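Local coordinates for protein probable ss-1,3-N-acetylglucosaminyltransferase (Staphylococcus aureus subsp. aureus N315, PDB 6H21) that is probably a family 2 glycosyltransferase with a GT-A catalytic domain, binding uridine-diphosphate-N-acetylglucosamine and manganese, at residues D113-R118 and E220-V225; V22-P27 and F107-D112; V311-D316 and I330-L335. One frame throughout, in Å; residues are numbered along the deposited sequence.

Contact 1: residues D113-R118 and E220-V225; sequences DLLHER and EYYIVV
Glu220 meets His116 through its backbone oxygen, 3.5 Å from His116 CB and oblique to the imidazole. Next along, Tyr221 O takes the backbone N-H of His116; the imidazole itself turns back on its own chain, where ND1 accepts Arg118 N close to the ring plane. The hydroxyl of Tyr221 goes to Asp122. Tyr222 lies with CG anti to the backbone N (chi1 -171°), which carries the ring past Leu115, CD2 to CD2 at 3.8 Å, and on to Asp113. There Tyr222 OH donates to the anti lone pair of Asp113 OD2 at 2.5 Å, carboxylate and ring planes standing 75° apart, while the same hydroxyl receives Asp110 N. Ile223 pairs with Leu114 by two backbone bonds, Ile223 N reaching Leu114 O at 2.9 Å, and their CB atoms pack together beside them. Past Val224, Val225 N drops onto Asp113 OD1 from above the carboxylate plane, 3.1 Å away, and a water bridges Asp113 OD1 to Val225 O. Both carboxylate oxygens are thus gripped. The ladder is a short antiparallel pair in the mixed sheet of a GT-A fold, with Asp113 directly following the aspartates of a probable DxD motif and its bridging water bound to manganese.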
loop_
_atom_site.group_PDB
_atom_site.type_symbol
_atom_site.label_atom_id
_atom_site.label_comp_id
_atom_site.label_asym_id
_atom_site.label_seq_id
_atom_site.Cartn_x
_atom_site.Cartn_y
_atom_site.Cartn_z
ATOM N N ASP C 113 -7.645 -43.246 11.270
ATOM C CA ASP C 113 -6.309 -43.391 10.593
ATOM C C ASP C 113 -5.788 -44.832 10.766
ATOM O O ASP C 113 -6.464 -45.666 11.359
ATOM C CB ASP C 113 -5.318 -42.345 11.115
ATOM C CG ASP C 113 -5.727 -40.896 10.849
ATOM O OD1 ASP C 113 -6.448 -40.660 9.863
ATOM O OD2 ASP C 113 -5.326 -40.019 11.656
ATOM N N LEU C 114 -4.612 -45.132 10.203
ATOM C CA LEU C 114 -4.050 -46.499 10.165
ATOM C C LEU C 114 -2.567 -46.451 10.553
ATOM O O LEU C 114 -1.834 -45.584 10.078
ATOM C CB LEU C 114 -4.183 -47.073 8.753
ATOM C CG LEU C 114 -5.589 -47.113 8.164
ATOM C CD1 LEU C 114 -5.543 -47.475 6.679
ATOM C CD2 LEU C 114 -6.451 -48.098 8.935
ATOM N N LEU C 115 -2.144 -47.381 11.417
ATOM C CA LEU C 115 -0.721 -47.598 11.701
ATOM C C LEU C 115 -0.144 -48.612 10.704
ATOM O O LEU C 115 -0.775 -49.624 10.389
ATOM C CB LEU C 115 -0.553 -48.127 13.128
ATOM C CG LEU C 115 -0.809 -47.139 14.259
ATOM C CD1 LEU C 115 -0.355 -47.728 15.584
ATOM C CD2 LEU C 115 -0.105 -45.811 13.998
ATOM N N HIS C 116 1.066 -48.332 10.214
ATOM C CA HIS C 116 1.918 -49.347 9.609
ATOM C C HIS C 116 2.201 -50.429 10.667
ATOM O O HIS C 116 2.329 -50.135 11.848
ATOM C CB HIS C 116 3.175 -48.665 9.056
ATOM C CG HIS C 116 3.994 -49.509 8.149
ATOM N ND1 HIS C 116 4.782 -50.542 8.622
ATOM C CD2 HIS C 116 4.178 -49.464 6.813
ATOM C CE1 HIS C 116 5.397 -51.113 7.603
ATOM N NE2 HIS C 116 5.051 -50.457 6.483
ATOM N N GLU C 117 2.313 -51.691 10.237
ATOM C CA GLU C 117 2.529 -52.821 11.177
ATOM C C GLU C 117 3.839 -52.646 11.964
ATOM O O GLU C 117 3.945 -53.165 13.072
ATOM C CB GLU C 117 2.477 -54.178 10.456
ATOM C CG GLU C 117 3.584 -54.399 9.428
ATOM C CD GLU C 117 3.552 -55.759 8.728
ATOM O OE1 GLU C 117 2.497 -56.435 8.753
ATOM O OE2 GLU C 117 4.580 -56.146 8.145
ATOM N N ARG C 118 4.812 -51.910 11.413
ATOM C CA ARG C 118 6.129 -51.728 12.047
ATOM C C ARG C 118 6.199 -50.469 12.923
ATOM O O ARG C 118 7.242 -50.244 13.581
ATOM C CB ARG C 118 7.227 -51.627 10.987
ATOM C CG ARG C 118 7.402 -52.884 10.152
ATOM C CD ARG C 118 8.512 -52.714 9.131
ATOM N NE ARG C 118 9.771 -52.447 9.822
ATOM C CZ ARG C 118 10.657 -53.374 10.191
ATOM N NH1 ARG C 118 10.552 -54.623 9.762
ATOM N NH2 ARG C 118 11.659 -53.030 10.977
ATOM N N GLU C 220 6.122 -45.261 5.558
ATOM C CA GLU C 220 5.031 -44.369 5.927
ATOM C C GLU C 220 4.309 -45.009 7.121
ATOM O O GLU C 220 3.440 -45.867 6.949
ATOM C CB GLU C 220 4.110 -44.115 4.731
ATOM C CG GLU C 220 4.780 -43.362 3.585
ATOM C CD GLU C 220 3.847 -43.010 2.433
ATOM O OE1 GLU C 220 2.741 -43.573 2.360
ATOM O OE2 GLU C 220 4.225 -42.169 1.612
ATOM N N TYR C 221 4.708 -44.605 8.329
ATOM C CA TYR C 221 4.365 -45.308 9.557
ATOM C C TYR C 221 2.938 -44.983 10.017
ATOM O O TYR C 221 2.315 -45.803 10.680
ATOM C CB TYR C 221 5.336 -44.938 10.678
ATOM C CG TYR C 221 6.706 -45.555 10.560
ATOM C CD1 TYR C 221 6.880 -46.920 10.726
ATOM C CD2 TYR C 221 7.826 -44.776 10.305
ATOM C CE1 TYR C 221 8.138 -47.497 10.650
ATOM C CE2 TYR C 221 9.090 -45.340 10.219
ATOM C CZ TYR C 221 9.244 -46.703 10.392
ATOM O OH TYR C 221 10.475 -47.279 10.311
ATOM N N TYR C 222 2.462 -43.771 9.716
ATOM C CA TYR C 222 1.126 -43.311 10.108
ATOM C C TYR C 222 0.391 -42.812 8.862
ATOM O O TYR C 222 0.852 -41.877 8.224
ATOM C CB TYR C 222 1.224 -42.206 11.163
ATOM C CG TYR C 222 -0.099 -41.817 11.769
ATOM C CD1 TYR C 222 -1.054 -41.128 11.034
ATOM C CD2 TYR C 222 -0.398 -42.125 13.081
ATOM C CE1 TYR C 222 -2.279 -40.796 11.583
ATOM C CE2 TYR C 222 -1.612 -41.784 13.650
ATOM C CZ TYR C 222 -2.554 -41.108 12.900
ATOM O OH TYR C 222 -3.751 -40.784 13.461
ATOM N N ILE C 223 -0.740 -43.451 8.534
ATOM C CA ILE C 223 -1.488 -43.144 7.322
ATOM C C ILE C 223 -2.702 -42.293 7.701
ATOM O O ILE C 223 -3.588 -42.763 8.408
ATOM C CB ILE C 223 -1.886 -44.437 6.578
ATOM C CG1 ILE C 223 -0.659 -45.291 6.249
ATOM C CG2 ILE C 223 -2.691 -44.117 5.334
ATOM C CD1 ILE C 223 -0.935 -46.778 6.220
ATOM N N VAL C 224 -2.702 -41.035 7.233
ATOM C CA VAL C 224 -3.768 -40.101 7.458
ATOM C C VAL C 224 -4.847 -40.383 6.408
ATOM O O VAL C 224 -4.582 -40.302 5.233
ATOM C CB VAL C 224 -3.265 -38.645 7.390
ATOM C CG1 VAL C 224 -4.419 -37.648 7.468
ATOM C CG2 VAL C 224 -2.227 -38.340 8.472
ATOM N N VAL C 225 -6.056 -40.747 6.835
ATOM C CA VAL C 225 -7.105 -40.989 5.863
ATOM C C VAL C 225 -8.005 -39.751 5.797
ATOM O O VAL C 225 -8.437 -39.226 6.824
ATOM C CB VAL C 225 -7.904 -42.285 6.109
ATOM C CG1 VAL C 225 -7.052 -43.407 6.672
ATOM C CG2 VAL C 225 -9.143 -42.085 6.956
HETATM O O HOH W 1 -7.747 -38.504 9.319
#

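Contact 2: residues V22-P27 and F107-D112; sequences VSVIMP and FFLDSD. With MN (manganese (II) ion), chain Z; MN (manganese (II) ion), chain Y; UD1 (uridine-diphosphate-N-acetylglucosamine), chain X.
Ile25 is gripped from both ends by strand 105-108 and the residue after it: its N-H reaches Phe107 O at 2.9 Å and its carbonyl receives Leu109 N. With Phe107 N on Ser23 O, this makes a short parallel ladder that pairs Val24 with Phe107 and Ile25 with Phe108, and side chains alternate across it. On one face Val24 sets its CG1 methyl 3.7 Å from Leu109 CB. On the other face Ile25 and Phe108 run side by side in the same direction, Ile25 CD1 oblique to the ring at 3.9 Å from Phe108 CE1, while Leu98 of helix 91-100 packs against both. Met26 is stretched out to its sulfur (chi1 -177°) and bends only at the methyl; SD lies alongside Leu109 CD2, and CG touches Leu109 O. These are central strands of the nucleotide-binding half of a GT-A fold, and past strand 105-108 the chain enters what is probably its DxD motif, Asp110 and Asp112. Here uridine-diphosphate-N-acetylglucosamine joins the two segments. Pro27 O accepts from its O3B at 2.6 Å and from its O2', and Ser111 N donates to O3B. Ser111 OG, turned between its own N and carbonyl carbon (chi1 56°), shares a hydrogen bond with O2' at 2.8 Å. Asp110 OD2 takes O4' of the ligand at 2.7 Å together with a metal-bound water, while its OD1 is paired with Arg94. Asp112 turns both oxygens onto one manganese; O2A and O2B of the diphosphate and two waters are the other ligands of that ion. Asp112 OD2 also bridges to the second manganese, 2.4 Å away.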
loop_
_atom_site.group_PDB
_atom_site.type_symbol
_atom_site.label_atom_id
_atom_site.label_comp_id
_atom_site.label_asym_id
_atom_site.label_seq_id
_atom_site.Cartn_x
_atom_site.Cartn_y
_atom_site.Cartn_z
ATOM N N VAL C 22 4.610 -48.865 25.281
ATOM C CA VAL C 22 3.737 -47.936 24.546
ATOM C C VAL C 22 2.264 -48.162 24.916
ATOM O O VAL C 22 1.786 -49.298 24.903
ATOM C CB VAL C 22 3.914 -48.078 23.022
ATOM C CG1 VAL C 22 3.025 -47.097 22.270
ATOM C CG2 VAL C 22 5.363 -47.921 22.593
ATOM N N SER C 23 1.565 -47.052 25.194
ATOM C CA SER C 23 0.106 -46.939 25.170
ATOM C C SER C 23 -0.345 -46.160 23.923
ATOM O O SER C 23 -0.056 -44.973 23.804
ATOM C CB SER C 23 -0.409 -46.244 26.403
ATOM O OG SER C 23 -0.073 -46.963 27.577
ATOM N N VAL C 24 -1.088 -46.819 23.026
ATOM C CA VAL C 24 -1.803 -46.128 21.969
ATOM C C VAL C 24 -3.118 -45.602 22.554
ATOM O O VAL C 24 -3.906 -46.366 23.111
ATOM C CB VAL C 24 -2.033 -47.027 20.744
ATOM C CG1 VAL C 24 -2.734 -46.287 19.615
ATOM C CG2 VAL C 24 -0.732 -47.630 20.254
ATOM N N ILE C 25 -3.324 -44.284 22.436
ATOM C CA ILE C 25 -4.485 -43.596 22.965
ATOM C C ILE C 25 -5.350 -43.167 21.778
ATOM O O ILE C 25 -4.937 -42.327 20.980
ATOM C CB ILE C 25 -4.059 -42.404 23.846
ATOM C CG1 ILE C 25 -3.192 -42.870 25.023
ATOM C CG2 ILE C 25 -5.272 -41.607 24.305
ATOM C CD1 ILE C 25 -2.604 -41.755 25.856
ATOM N N MET C 26 -6.540 -43.759 21.670
ATOM C CA MET C 26 -7.430 -43.528 20.542
ATOM C C MET C 26 -8.800 -43.078 21.039
ATOM O O MET C 26 -9.581 -43.893 21.525
ATOM C CB MET C 26 -7.592 -44.799 19.703
ATOM C CG MET C 26 -8.444 -44.591 18.470
ATOM S SD MET C 26 -8.563 -46.079 17.446
ATOM C CE MET C 26 -9.496 -47.160 18.523
ATOM N N PRO C 27 -9.151 -41.780 20.897
ATOM C CA PRO C 27 -10.519 -41.326 21.130
ATOM C C PRO C 27 -11.412 -41.752 19.956
ATOM O O PRO C 27 -10.950 -41.769 18.819
ATOM C CB PRO C 27 -10.375 -39.802 21.206
ATOM C CG PRO C 27 -9.203 -39.502 20.311
ATOM C CD PRO C 27 -8.267 -40.682 20.474
ATOM N N PHE C 107 1.318 -42.843 22.271
ATOM C CA PHE C 107 1.154 -42.567 20.860
ATOM C C PHE C 107 -0.323 -42.262 20.602
ATOM O O PHE C 107 -1.200 -43.111 20.855
ATOM C CB PHE C 107 1.647 -43.734 20.003
ATOM C CG PHE C 107 1.790 -43.363 18.554
ATOM C CD1 PHE C 107 0.683 -43.001 17.805
ATOM C CD2 PHE C 107 3.031 -43.319 17.946
ATOM C CE1 PHE C 107 0.812 -42.627 16.474
ATOM C CE2 PHE C 107 3.159 -42.929 16.620
ATOM C CZ PHE C 107 2.052 -42.594 15.882
ATOM N N PHE C 108 -0.601 -41.056 20.095
ATOM C CA PHE C 108 -1.967 -40.661 19.785
ATOM C C PHE C 108 -2.318 -41.122 18.366
ATOM O O PHE C 108 -1.651 -40.791 17.386
ATOM C CB PHE C 108 -2.172 -39.156 19.995
ATOM C CG PHE C 108 -1.937 -38.706 21.414
ATOM C CD1 PHE C 108 -2.894 -38.920 22.392
ATOM C CD2 PHE C 108 -0.745 -38.104 21.781
ATOM C CE1 PHE C 108 -2.670 -38.527 23.705
ATOM C CE2 PHE C 108 -0.523 -37.709 23.094
ATOM C CZ PHE C 108 -1.488 -37.912 24.051
ATOM N N LEU C 109 -3.400 -41.893 18.286
ATOM C CA LEU C 109 -3.960 -42.391 17.048
ATOM C C LEU C 109 -5.399 -41.890 16.945
ATOM O O LEU C 109 -6.177 -42.093 17.847
ATOM C CB LEU C 109 -3.903 -43.920 17.061
ATOM C CG LEU C 109 -4.665 -44.629 15.947
ATOM C CD1 LEU C 109 -4.080 -44.306 14.574
ATOM C CD2 LEU C 109 -4.677 -46.124 16.191
ATOM N N ASP C 110 -5.733 -41.245 15.825
ATOM C CA ASP C 110 -7.118 -40.874 15.556
ATOM C C ASP C 110 -7.851 -42.115 15.023
ATOM O O ASP C 110 -7.240 -42.975 14.355
ATOM C CB ASP C 110 -7.192 -39.640 14.651
ATOM C CG ASP C 110 -6.698 -38.366 15.319
ATOM O OD1 ASP C 110 -6.537 -38.364 16.569
ATOM O OD2 ASP C 110 -6.490 -37.374 14.593
ATOM N N SER C 111 -9.152 -42.181 15.334
ATOM C CA SER C 111 -10.015 -43.340 15.139
ATOM C C SER C 111 -10.269 -43.645 13.655
ATOM O O SER C 111 -10.811 -44.695 13.336
ATOM C CB SER C 111 -11.324 -43.141 15.858
ATOM O OG SER C 111 -11.940 -41.943 15.426
ATOM N N ASP C 112 -9.894 -42.733 12.758
ATOM C CA ASP C 112 -10.110 -42.926 11.327
ATOM C C ASP C 112 -8.796 -43.252 10.586
ATOM O O ASP C 112 -8.829 -43.505 9.390
ATOM C CB ASP C 112 -10.804 -41.700 10.711
ATOM C CG ASP C 112 -10.062 -40.386 10.907
ATOM O OD1 ASP C 112 -9.074 -40.366 11.677
ATOM O OD2 ASP C 112 -10.466 -39.373 10.286
HETATM MN MN MN Z . -12.382 -38.471 9.154
HETATM MN MN MN Y . -8.830 -38.138 11.160
HETATM C "C1'" UD1 X . -7.913 -33.133 12.449
HETATM C "C2'" UD1 X . -6.405 -32.953 12.258
HETATM C "C3'" UD1 X . -5.648 -33.980 13.098
HETATM C "C4'" UD1 X . -6.096 -33.879 14.554
HETATM C "C5'" UD1 X . -7.621 -33.907 14.690
HETATM C "C6'" UD1 X . -8.078 -33.678 16.134
HETATM C "C7'" UD1 X . -5.678 -32.080 10.067
HETATM C "C8'" UD1 X . -5.328 -32.444 8.648
HETATM N "N2'" UD1 X . -6.048 -33.094 10.851
HETATM O "O1'" UD1 X . -8.247 -34.455 12.015
HETATM O "O3'" UD1 X . -4.234 -33.760 12.987
HETATM O "O4'" UD1 X . -5.538 -34.975 15.281
HETATM O "O5'" UD1 X . -8.250 -32.940 13.824
HETATM O "O6'" UD1 X . -7.520 -32.494 16.696
HETATM O "O7'" UD1 X . -5.618 -30.931 10.471
HETATM N N1 UD1 X . -13.362 -37.117 18.378
HETATM C C2 UD1 X . -13.726 -37.091 19.737
HETATM N N3 UD1 X . -14.823 -36.465 20.146
HETATM C C4 UD1 X . -15.618 -35.849 19.280
HETATM C C5 UD1 X . -15.297 -35.849 17.922
HETATM C C6 UD1 X . -14.140 -36.491 17.475
HETATM O O2 UD1 X . -13.025 -37.645 20.594
HETATM O O4 UD1 X . -16.645 -35.291 19.727
HETATM C C1B UD1 X . -12.126 -37.818 18.026
HETATM C C2B UD1 X . -12.239 -38.701 16.796
HETATM O "O2'" UD1 X . -12.868 -39.938 17.112
HETATM C C3B UD1 X . -10.779 -38.840 16.394
HETATM C C4B UD1 X . -10.154 -37.518 16.836
HETATM O O4B UD1 X . -11.078 -36.893 17.741
HETATM O O3B UD1 X . -10.161 -39.928 17.093
HETATM C C5B UD1 X . -9.906 -36.569 15.677
HETATM O O5B UD1 X . -11.064 -36.547 14.853
HETATM P PA UD1 X . -10.976 -36.677 13.261
HETATM O O1A UD1 X . -12.390 -36.637 12.779
HETATM O O2A UD1 X . -10.016 -37.779 12.818
HETATM O O3A UD1 X . -10.310 -35.278 12.929
HETATM P PB UD1 X . -9.690 -34.899 11.510
HETATM O O1B UD1 X . -10.441 -33.713 10.990
HETATM O O2B UD1 X . -9.520 -36.108 10.601
HETATM O O HOH W 2 -6.793 -37.706 12.025
HETATM O O HOH W 1 -7.747 -38.504 9.319
#

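Contact 3: residues V311-D316 and I330-L335; sequences VPRDSD and IRQNDL
Arg331 leaves helix 324-332 with CG anti to the carbonyl carbon (chi1 -70°) and stays extended to NE, so its guanidinium reaches residues 311-316; a twist at chi4 of -88° turns it toward Asp316. Asp316, at chi1 -69°, comes from the opposite direction. The main bond of this salt bridge runs from Arg331 NH1 to Asp316 OD1, 3.0 Å and fairly straight, in the guanidinium plane and on the syn side of the oxygen; Arg331 NE adds a weak, bent bond to OD2. NH1 has a second acceptor at the guanidinium edge, Val311 O at 3.1 Å, and that carbonyl also takes a weak bond from NH2 and a bond from a water. Arg313 slides past in the reverse sense. Its CG sits over the centre of one face of the Arg331 guanidinium, while Arg331 CD lies over the Arg313 guanidinium, 3.4 Å from CZ. The two cations share Asp316, though Arg313 reaches it only by a long charge contact; its stronger partner is Glu328, and Tyr294 of the second subunit makes a cation-pi contact with it. Pro312 O, accepting both Ser315 N and Ser315 OG, fixes the turn. In the TarS-type linker region the contact ties the loop after helix 294-308 to the last turn of helix 324-332, with helices 242-256 and 264-281 packing on the loop.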
loop_
_atom_site.group_PDB
_atom_site.type_symbol
_atom_site.label_atom_id
_atom_site.label_comp_id
_atom_site.label_asym_id
_atom_site.label_seq_id
_atom_site.Cartn_x
_atom_site.Cartn_y
_atom_site.Cartn_z
ATOM N N VAL C 311 3.269 -10.369 21.727
ATOM C CA VAL C 311 4.506 -11.016 21.345
ATOM C C VAL C 311 5.548 -9.916 21.212
ATOM O O VAL C 311 5.284 -8.909 20.580
ATOM C CB VAL C 311 4.344 -11.840 20.059
ATOM C CG1 VAL C 311 5.620 -12.580 19.708
ATOM C CG2 VAL C 311 3.173 -12.794 20.167
ATOM N N PRO C 312 6.727 -10.018 21.860
ATOM C CA PRO C 312 7.760 -8.995 21.694
ATOM C C PRO C 312 8.123 -8.747 20.221
ATOM O O PRO C 312 8.210 -9.676 19.422
ATOM C CB PRO C 312 8.956 -9.552 22.480
ATOM C CG PRO C 312 8.339 -10.494 23.504
ATOM C CD PRO C 312 7.110 -11.061 22.829
ATOM N N ARG C 313 8.296 -7.464 19.902
ATOM C CA ARG C 313 8.644 -6.995 18.584
ATOM C C ARG C 313 10.033 -7.522 18.204
ATOM O O ARG C 313 10.323 -7.656 17.039
ATOM C CB ARG C 313 8.578 -5.467 18.551
ATOM C CG ARG C 313 7.183 -4.938 18.258
ATOM C CD ARG C 313 7.140 -3.432 18.071
ATOM N NE ARG C 313 5.820 -3.011 17.626
ATOM C CZ ARG C 313 5.435 -2.948 16.355
ATOM N NH1 ARG C 313 6.218 -3.416 15.396
ATOM N NH2 ARG C 313 4.251 -2.451 16.050
ATOM N N ASP C 314 10.851 -7.866 19.203
ATOM C CA ASP C 314 12.200 -8.413 18.989
ATOM C C ASP C 314 12.149 -9.723 18.181
ATOM O O ASP C 314 13.161 -10.112 17.580
ATOM C CB ASP C 314 12.921 -8.603 20.327
ATOM C CG ASP C 314 13.508 -7.326 20.916
ATOM O OD1 ASP C 314 13.722 -6.341 20.171
ATOM O OD2 ASP C 314 13.749 -7.309 22.097
ATOM N N SER C 315 10.983 -10.397 18.154
ATOM C CA SER C 315 10.807 -11.640 17.379
ATOM C C SER C 315 10.610 -11.359 15.886
ATOM O O SER C 315 10.766 -12.270 15.103
ATOM C CB SER C 315 9.661 -12.473 17.909
ATOM O OG SER C 315 8.418 -11.822 17.711
ATOM N N ASP C 316 10.190 -10.136 15.528
ATOM C CA ASP C 316 9.768 -9.796 14.184
ATOM C C ASP C 316 10.918 -9.919 13.176
ATOM O O ASP C 316 10.675 -10.279 12.064
ATOM C CB ASP C 316 9.152 -8.388 14.110
ATOM C CG ASP C 316 7.808 -8.297 14.824
ATOM O OD1 ASP C 316 7.329 -9.373 15.270
ATOM O OD2 ASP C 316 7.228 -7.155 14.884
ATOM N N ILE C 330 -1.037 -6.161 10.813
ATOM C CA ILE C 330 -1.754 -6.872 11.902
ATOM C C ILE C 330 -1.462 -6.191 13.240
ATOM O O ILE C 330 -2.399 -5.915 14.024
ATOM C CB ILE C 330 -1.430 -8.373 11.893
ATOM C CG1 ILE C 330 -1.978 -9.010 10.617
ATOM C CG2 ILE C 330 -1.969 -9.060 13.158
ATOM C CD1 ILE C 330 -1.363 -10.325 10.261
ATOM N N ARG C 331 -0.187 -5.876 13.507
ATOM C CA ARG C 331 0.163 -5.188 14.759
ATOM C C ARG C 331 -0.601 -3.863 14.870
ATOM O O ARG C 331 -1.038 -3.510 15.949
ATOM C CB ARG C 331 1.665 -4.929 14.917
ATOM C CG ARG C 331 2.495 -6.182 15.162
ATOM C CD ARG C 331 3.887 -5.880 15.667
ATOM N NE ARG C 331 4.621 -7.076 16.060
ATOM C CZ ARG C 331 4.591 -7.641 17.256
ATOM N NH1 ARG C 331 5.341 -8.709 17.482
ATOM N NH2 ARG C 331 3.799 -7.157 18.196
ATOM N N GLN C 332 -0.730 -3.136 13.749
ATOM C CA GLN C 332 -1.370 -1.813 13.741
ATOM C C GLN C 332 -2.905 -1.937 13.728
ATOM O O GLN C 332 -3.576 -0.926 13.839
ATOM C CB GLN C 332 -0.920 -1.000 12.518
ATOM C CG GLN C 332 0.574 -0.673 12.512
ATOM C CD GLN C 332 0.988 0.219 13.656
ATOM O OE1 GLN C 332 0.216 1.042 14.121
ATOM N NE2 GLN C 332 2.199 0.037 14.150
ATOM N N ASN C 333 -3.449 -3.152 13.551
ATOM C CA ASN C 333 -4.910 -3.402 13.553
ATOM C C ASN C 333 -5.543 -2.586 12.412
ATOM O O ASN C 333 -6.529 -1.913 12.598
ATOM C CB ASN C 333 -5.520 -3.113 14.940
ATOM C CG ASN C 333 -6.910 -3.684 15.151
ATOM O OD1 ASN C 333 -7.328 -4.640 14.489
ATOM N ND2 ASN C 333 -7.626 -3.130 16.118
ATOM N N ASP C 334 -4.954 -2.681 11.211
ATOM C CA ASP C 334 -5.283 -1.830 10.067
ATOM C C ASP C 334 -5.739 -2.706 8.898
ATOM O O ASP C 334 -4.918 -3.264 8.180
ATOM C CB ASP C 334 -4.077 -0.974 9.678
ATOM C CG ASP C 334 -4.360 0.159 8.695
ATOM O OD1 ASP C 334 -5.004 -0.068 7.642
ATOM O OD2 ASP C 334 -3.822 1.243 8.937
ATOM N N LEU C 335 -7.061 -2.844 8.743
ATOM C CA LEU C 335 -7.611 -3.787 7.814
ATOM C C LEU C 335 -7.196 -3.405 6.386
ATOM O O LEU C 335 -6.878 -4.280 5.605
ATOM C CB LEU C 335 -9.132 -3.854 7.973
ATOM C CG LEU C 335 -9.836 -4.772 6.971
ATOM C CD1 LEU C 335 -9.374 -6.215 7.117
ATOM C CD2 LEU C 335 -11.354 -4.682 7.100
HETATM O O HOH W 3 4.779 -6.537 21.224
#

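Contact 2 closes before contact 1 opens along the chain; their centres are 11 Å apart, and they belong to the same mixed sheet. Tyr222 joins them: its OH is 3.1 Å from Asp110 N, a probable hydrogen bond, and its ring packs on Phe107 and Leu109. The water that bridges Asp113 and Val225 in contact 1 is also a ligand of the manganese held by Asp112 in contact 2, so Asp113 lies in the second shell of that manganese, beside the bound uridine-diphosphate-N-acetylglucosamine. Contact 3 is far off, across the centre of the chain, its centre about 40 Å from that of contact 1 and 38 Å from that of contact 2, in the linker region at the interface with a second subunit.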